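Local coordinates for protein fasciclin-1 (Drosophila melanogaster, PDB 1O70) that acts as an insect neural cell adhesion molecule, held at the membrane as a GPI-linked glycoprotein built from repeated FAS1 domains, at residues 160-174 with 187-201. Residues are numbered along the deposited sequence; the frame is centred on the assembly and turned at random.
Sequences TVLGKLESDPMMSDT and LNNTQRRFTYFVPRD. With NAG (2-acetamido-2-deoxy-beta-D-glucopyranose), chain B; SO4 (sulfate ion), chain C.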
loop_
_atom_site.group_PDB
_atom_site.type_symbol
_atom_site.label_atom_id
_atom_site.label_comp_id
_atom_site.label_asym_id
_atom_site.label_seq_id
_atom_site.Cartn_x
_atom_site.Cartn_y
_atom_site.Cartn_z
ATOM N N THR A 160 2.643 -11.049 -4.354
ATOM C CA THR A 160 2.238 -11.648 -3.093
ATOM C C THR A 160 2.824 -10.743 -2.011
ATOM O O THR A 160 3.607 -9.831 -2.306
ATOM C CB THR A 160 2.857 -13.043 -2.902
ATOM O OG1 THR A 160 4.285 -12.921 -2.847
ATOM C CG2 THR A 160 2.486 -13.960 -4.045
ATOM N N VAL A 161 2.446 -10.994 -0.766
ATOM C CA VAL A 161 2.978 -10.233 0.352
ATOM C C VAL A 161 4.508 -10.192 0.227
ATOM O O VAL A 161 5.122 -9.126 0.299
ATOM C CB VAL A 161 2.581 -10.904 1.683
ATOM C CG1 VAL A 161 3.325 -10.263 2.840
ATOM C CG2 VAL A 161 1.086 -10.803 1.883
ATOM N N LEU A 162 5.113 -11.361 0.027
ATOM C CA LEU A 162 6.571 -11.459 -0.131
ATOM C C LEU A 162 7.066 -10.644 -1.324
ATOM O O LEU A 162 8.069 -9.937 -1.229
ATOM C CB LEU A 162 7.002 -12.920 -0.329
ATOM C CG LEU A 162 8.490 -13.114 -0.647
ATOM C CD1 LEU A 162 9.322 -12.706 0.573
ATOM C CD2 LEU A 162 8.791 -14.573 -1.016
ATOM N N GLY A 163 6.357 -10.757 -2.446
ATOM C CA GLY A 163 6.754 -10.041 -3.642
ATOM C C GLY A 163 6.803 -8.555 -3.388
ATOM O O GLY A 163 7.684 -7.850 -3.891
ATOM N N LYS A 164 5.848 -8.089 -2.588
ATOM C CA LYS A 164 5.730 -6.688 -2.228
ATOM C C LYS A 164 6.878 -6.291 -1.316
ATOM O O LYS A 164 7.542 -5.279 -1.544
ATOM C CB LYS A 164 4.408 -6.453 -1.502
ATOM C CG LYS A 164 3.628 -5.242 -1.974
ATOM C CD LYS A 164 4.419 -3.963 -1.871
ATOM C CE LYS A 164 3.699 -2.814 -2.553
ATOM N NZ LYS A 164 3.585 -3.026 -4.013
ATOM N N LEU A 165 7.107 -7.093 -0.281
ATOM C CA LEU A 165 8.179 -6.825 0.677
ATOM C C LEU A 165 9.551 -6.655 0.055
ATOM O O LEU A 165 10.361 -5.880 0.556
ATOM C CB LEU A 165 8.269 -7.934 1.722
ATOM C CG LEU A 165 7.252 -7.989 2.861
ATOM C CD1 LEU A 165 7.446 -9.312 3.579
ATOM C CD2 LEU A 165 7.443 -6.806 3.814
ATOM N N GLU A 166 9.837 -7.373 -1.020
ATOM C CA GLU A 166 11.154 -7.228 -1.627
ATOM C C GLU A 166 11.213 -6.096 -2.635
ATOM O O GLU A 166 12.288 -5.582 -2.914
ATOM C CB GLU A 166 11.596 -8.544 -2.263
ATOM C CG GLU A 166 10.490 -9.279 -2.952
ATOM C CD GLU A 166 10.940 -10.635 -3.466
ATOM O OE1 GLU A 166 11.657 -11.349 -2.725
ATOM O OE2 GLU A 166 10.561 -10.993 -4.605
ATOM N N SER A 167 10.057 -5.684 -3.150
ATOM C CA SER A 167 10.019 -4.605 -4.125
ATOM C C SER A 167 9.693 -3.198 -3.592
ATOM O O SER A 167 9.815 -2.220 -4.331
ATOM C CB SER A 167 9.061 -4.967 -5.271
ATOM O OG SER A 167 7.747 -5.177 -4.818
ATOM N N ASP A 168 9.294 -3.088 -2.326
ATOM C CA ASP A 168 8.939 -1.797 -1.721
ATOM C C ASP A 168 10.067 -1.268 -0.824
ATOM O O ASP A 168 10.299 -1.789 0.274
ATOM C CB ASP A 168 7.662 -1.947 -0.887
ATOM C CG ASP A 168 7.003 -0.608 -0.559
ATOM O OD1 ASP A 168 7.719 0.376 -0.259
ATOM O OD2 ASP A 168 5.755 -0.544 -0.579
ATOM N N PRO A 169 10.755 -0.196 -1.254
ATOM C CA PRO A 169 11.854 0.353 -0.445
ATOM C C PRO A 169 11.461 0.723 0.984
ATOM O O PRO A 169 12.292 0.706 1.902
ATOM C CB PRO A 169 12.291 1.596 -1.226
ATOM C CG PRO A 169 11.770 1.366 -2.614
ATOM C CD PRO A 169 10.450 0.691 -2.386
ATOM N N MET A 170 10.193 1.071 1.163
ATOM C CA MET A 170 9.695 1.475 2.468
ATOM C C MET A 170 9.669 0.325 3.473
ATOM O O MET A 170 9.694 0.546 4.688
ATOM C CB MET A 170 8.295 2.056 2.319
ATOM C CG MET A 170 7.940 2.955 3.466
ATOM S SD MET A 170 6.463 3.910 3.160
ATOM C CE MET A 170 5.318 2.806 3.874
ATOM N N MET A 171 9.642 -0.892 2.939
ATOM C CA MET A 171 9.591 -2.112 3.724
ATOM C C MET A 171 10.939 -2.808 3.823
ATOM O O MET A 171 11.032 -3.864 4.440
ATOM C CB MET A 171 8.560 -3.072 3.106
ATOM C CG MET A 171 7.114 -2.524 3.085
ATOM S SD MET A 171 5.932 -3.638 2.291
ATOM C CE MET A 171 4.462 -2.633 2.149
ATOM N N SER A 172 11.978 -2.201 3.255
ATOM C CA SER A 172 13.317 -2.791 3.232
ATOM C C SER A 172 13.840 -3.372 4.553
ATOM O O SER A 172 14.424 -4.464 4.553
ATOM C CB SER A 172 14.333 -1.780 2.683
ATOM O OG SER A 172 14.938 -1.016 3.721
ATOM N N ASP A 173 13.632 -2.669 5.667
ATOM C CA ASP A 173 14.100 -3.171 6.956
ATOM C C ASP A 173 13.328 -4.412 7.387
ATOM O O ASP A 173 13.913 -5.453 7.702
ATOM C CB ASP A 173 13.986 -2.090 8.037
ATOM C CG ASP A 173 15.104 -1.069 7.961
ATOM O OD1 ASP A 173 16.050 -1.282 7.195
ATOM O OD2 ASP A 173 15.049 -0.048 8.665
ATOM N N THR A 174 12.006 -4.302 7.402
ATOM C CA THR A 174 11.194 -5.439 7.784
ATOM C C THR A 174 11.458 -6.622 6.847
ATOM O O THR A 174 11.482 -7.771 7.289
ATOM C CB THR A 174 9.686 -5.092 7.787
ATOM O OG1 THR A 174 9.403 -4.223 8.888
ATOM C CG2 THR A 174 8.841 -6.349 7.928
ATOM N N LEU A 187 5.645 -16.281 3.213
ATOM C CA LEU A 187 4.846 -15.198 2.638
ATOM C C LEU A 187 4.618 -15.285 1.137
ATOM O O LEU A 187 4.002 -14.400 0.536
ATOM C CB LEU A 187 5.485 -13.857 2.984
ATOM C CG LEU A 187 5.680 -13.667 4.486
ATOM C CD1 LEU A 187 6.408 -12.369 4.726
ATOM C CD2 LEU A 187 4.337 -13.685 5.190
ATOM N N ASN A 188 5.110 -16.354 0.531
ATOM C CA ASN A 188 4.940 -16.541 -0.899
ATOM C C ASN A 188 3.773 -17.500 -1.134
ATOM O O ASN A 188 3.190 -17.527 -2.216
ATOM C CB ASN A 188 6.226 -17.108 -1.498
ATOM C CG ASN A 188 6.363 -16.789 -2.970
ATOM O OD1 ASN A 188 5.964 -15.706 -3.418
ATOM N ND2 ASN A 188 6.944 -17.713 -3.732
ATOM N N ASN A 189 3.434 -18.268 -0.100
ATOM C CA ASN A 189 2.355 -19.245 -0.166
ATOM C C ASN A 189 1.034 -18.616 -0.600
ATOM O O ASN A 189 0.621 -17.588 -0.070
ATOM C CB ASN A 189 2.183 -19.933 1.191
ATOM C CG ASN A 189 1.247 -21.126 1.122
ATOM O OD1 ASN A 189 0.035 -20.982 0.961
ATOM N ND2 ASN A 189 1.810 -22.317 1.241
ATOM N N THR A 190 0.371 -19.242 -1.567
ATOM C CA THR A 190 -0.900 -18.734 -2.068
ATOM C C THR A 190 -2.103 -19.487 -1.509
ATOM O O THR A 190 -3.243 -19.168 -1.833
ATOM C CB THR A 190 -0.957 -18.809 -3.601
ATOM O OG1 THR A 190 -0.742 -20.161 -4.013
ATOM C CG2 THR A 190 0.100 -17.926 -4.222
ATOM N N GLN A 191 -1.848 -20.483 -0.671
ATOM C CA GLN A 191 -2.923 -21.276 -0.088
ATOM C C GLN A 191 -3.441 -20.694 1.225
ATOM O O GLN A 191 -4.443 -21.162 1.766
ATOM C CB GLN A 191 -2.446 -22.709 0.131
ATOM C CG GLN A 191 -2.115 -23.440 -1.159
ATOM C CD GLN A 191 -1.157 -24.597 -0.945
ATOM O OE1 GLN A 191 -0.916 -25.393 -1.856
ATOM N NE2 GLN A 191 -0.594 -24.690 0.263
ATOM N N ARG A 192 -2.751 -19.679 1.737
ATOM C CA ARG A 192 -3.144 -19.021 2.982
ATOM C C ARG A 192 -3.372 -17.545 2.684
ATOM O O ARG A 192 -3.062 -17.065 1.594
ATOM C CB ARG A 192 -2.029 -19.145 4.027
ATOM C CG ARG A 192 -1.301 -20.482 4.030
ATOM C CD ARG A 192 -2.061 -21.565 4.781
ATOM N NE ARG A 192 -2.061 -21.341 6.226
ATOM C CZ ARG A 192 -2.505 -22.219 7.124
ATOM N NH1 ARG A 192 -2.988 -23.398 6.735
ATOM N NH2 ARG A 192 -2.472 -21.919 8.418
ATOM N N ARG A 193 -3.921 -16.827 3.652
ATOM C CA ARG A 193 -4.151 -15.403 3.486
ATOM C C ARG A 193 -3.472 -14.690 4.647
ATOM O O ARG A 193 -3.786 -14.940 5.809
ATOM C CB ARG A 193 -5.649 -15.103 3.454
ATOM C CG ARG A 193 -6.284 -15.398 2.104
ATOM C CD ARG A 193 -5.718 -14.479 1.023
ATOM N NE ARG A 193 -6.171 -14.823 -0.323
ATOM C CZ ARG A 193 -5.705 -15.848 -1.037
ATOM N NH1 ARG A 193 -4.767 -16.639 -0.531
ATOM N NH2 ARG A 193 -6.164 -16.075 -2.265
ATOM N N PHE A 194 -2.520 -13.818 4.328
ATOM C CA PHE A 194 -1.795 -13.100 5.355
ATOM C C PHE A 194 -2.177 -11.643 5.502
ATOM O O PHE A 194 -2.481 -10.955 4.526
ATOM C CB PHE A 194 -0.292 -13.137 5.100
ATOM C CG PHE A 194 0.261 -14.492 4.844
ATOM C CD1 PHE A 194 0.211 -15.041 3.568
ATOM C CD2 PHE A 194 0.893 -15.200 5.857
ATOM C CE1 PHE A 194 0.801 -16.271 3.293
ATOM C CE2 PHE A 194 1.486 -16.432 5.595
ATOM C CZ PHE A 194 1.437 -16.972 4.306
ATOM N N THR A 195 -2.148 -11.183 6.744
ATOM C CA THR A 195 -2.412 -9.788 7.065
ATOM C C THR A 195 -1.157 -9.398 7.839
ATOM O O THR A 195 -1.057 -9.625 9.048
ATOM C CB THR A 195 -3.651 -9.639 7.941
ATOM O OG1 THR A 195 -4.803 -10.048 7.195
ATOM C CG2 THR A 195 -3.829 -8.205 8.364
ATOM N N TYR A 196 -0.191 -8.828 7.124
ATOM C CA TYR A 196 1.089 -8.448 7.711
ATOM C C TYR A 196 1.162 -6.967 8.086
ATOM O O TYR A 196 1.050 -6.088 7.224
ATOM C CB TYR A 196 2.213 -8.798 6.719
ATOM C CG TYR A 196 3.607 -8.957 7.309
ATOM C CD1 TYR A 196 4.709 -9.157 6.473
ATOM C CD2 TYR A 196 3.835 -8.889 8.686
ATOM C CE1 TYR A 196 6.000 -9.277 6.980
ATOM C CE2 TYR A 196 5.126 -9.014 9.210
ATOM C CZ TYR A 196 6.208 -9.202 8.351
ATOM O OH TYR A 196 7.490 -9.280 8.861
ATOM N N PHE A 197 1.331 -6.703 9.380
ATOM C CA PHE A 197 1.460 -5.339 9.866
ATOM C C PHE A 197 2.947 -5.066 9.793
ATOM O O PHE A 197 3.709 -5.466 10.673
ATOM C CB PHE A 197 0.959 -5.203 11.306
ATOM C CG PHE A 197 -0.500 -5.479 11.460
ATOM C CD1 PHE A 197 -0.952 -6.787 11.566
ATOM C CD2 PHE A 197 -1.429 -4.441 11.411
ATOM C CE1 PHE A 197 -2.310 -7.073 11.617
ATOM C CE2 PHE A 197 -2.797 -4.708 11.461
ATOM C CZ PHE A 197 -3.240 -6.030 11.561
ATOM N N VAL A 198 3.344 -4.389 8.720
ATOM C CA VAL A 198 4.742 -4.089 8.453
ATOM C C VAL A 198 5.276 -2.737 8.904
ATOM O O VAL A 198 4.860 -1.698 8.402
ATOM C CB VAL A 198 5.040 -4.183 6.953
ATOM C CG1 VAL A 198 6.488 -3.868 6.706
ATOM C CG2 VAL A 198 4.686 -5.564 6.434
ATOM N N PRO A 199 6.213 -2.731 9.862
ATOM C CA PRO A 199 6.759 -1.443 10.299
ATOM C C PRO A 199 7.596 -0.869 9.137
ATOM O O PRO A 199 8.351 -1.596 8.494
ATOM C CB PRO A 199 7.626 -1.825 11.498
ATOM C CG PRO A 199 6.937 -3.065 12.042
ATOM C CD PRO A 199 6.621 -3.817 10.774
ATOM N N ARG A 200 7.451 0.423 8.854
ATOM C CA ARG A 200 8.204 1.051 7.775
ATOM C C ARG A 200 9.638 1.267 8.248
ATOM O O ARG A 200 9.920 1.156 9.439
ATOM C CB ARG A 200 7.588 2.399 7.415
ATOM C CG ARG A 200 7.582 3.359 8.581
ATOM C CD ARG A 200 6.767 4.597 8.292
ATOM N NE ARG A 200 7.320 5.359 7.184
ATOM C CZ ARG A 200 6.976 6.612 6.899
ATOM N NH1 ARG A 200 6.075 7.242 7.648
ATOM N NH2 ARG A 200 7.533 7.236 5.869
ATOM N N ASP A 201 10.547 1.576 7.325
ATOM C CA ASP A 201 11.939 1.805 7.694
ATOM C C ASP A 201 12.064 2.848 8.815
ATOM O O ASP A 201 12.749 2.602 9.820
ATOM C CB ASP A 201 12.746 2.237 6.466
ATOM C CG ASP A 201 13.243 1.045 5.632
ATOM O OD1 ASP A 201 12.766 -0.107 5.841
ATOM O OD2 ASP A 201 14.110 1.263 4.753
HETATM C C1 NAG B . 8.355 1.181 -6.981
HETATM C C2 NAG B . 8.866 2.229 -5.997
HETATM C C3 NAG B . 10.264 2.676 -6.438
HETATM C C4 NAG B . 11.207 1.466 -6.581
HETATM C C5 NAG B . 10.548 0.410 -7.491
HETATM C C6 NAG B . 11.331 -0.877 -7.625
HETATM C C7 NAG B . 7.332 3.708 -4.875
HETATM C C8 NAG B . 6.454 4.951 -4.936
HETATM N N2 NAG B . 7.977 3.370 -5.986
HETATM O O3 NAG B . 10.786 3.628 -5.526
HETATM O O4 NAG B . 12.444 1.897 -7.184
HETATM O O5 NAG B . 9.240 0.060 -6.996
HETATM O O6 NAG B . 11.664 -1.399 -6.347
HETATM O O7 NAG B . 7.420 3.065 -3.834
HETATM S S SO4 C . 10.547 5.379 5.171
HETATM O O1 SO4 C . 10.649 4.610 3.935
HETATM O O2 SO4 C . 9.916 4.541 6.203
HETATM O O3 SO4 C . 11.879 5.791 5.639
HETATM O O4 SO4 C . 9.717 6.573 4.921
HETATM O O HOH W 1 10.626 -1.688 7.015
HETATM O O HOH W 2 9.490 -9.551 6.845
#
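Helix 161-167 and strand 193-199 run in nearly the same direction, 28° apart, with axes 10.9 Å apart at closest approach. They belong to the fourth FAS1 domain, where the helix packs on the first strand, in chain order, of the domain's mixed sheet. The amide of Leu-162 donates to Leu-187 O, approaching from above the carbonyl plane. Further on, Asp-201 N donates to Met-170 O at 3.0 Å, nearly along the C=O axis. Between these bonds lies an apolar layer. Leu-165 CD1 meets the edge of the Tyr-196 ring, 3.7 Å from CE1, and also touches Leu-187 CD1. Val-198 CG1 sits against Thr-174 CB and CG2. Thr-174 OG1, anti to its own carbonyl carbon (chi1 -71°), donates to Pro-199 O at 2.9 Å, in the carbonyl plane on a lone pair; the hydroxyl also accepts from Trp-204 NE1. The Asp-201 carboxylate grips the start of helix 172-177: OD1 accepts from Asp-173 N at 2.7 Å. Ser-172 OG donates to the syn lone pair of Asp-201 OD2 at 2.6 Å. Replacing Asp-201 by an alanine would probably leave this amide and the Ser-172 hydroxyl without their acceptors. The Asp-173 amide meets Asp-201 OD1 on its syn side, 21° out of the carboxylate plane.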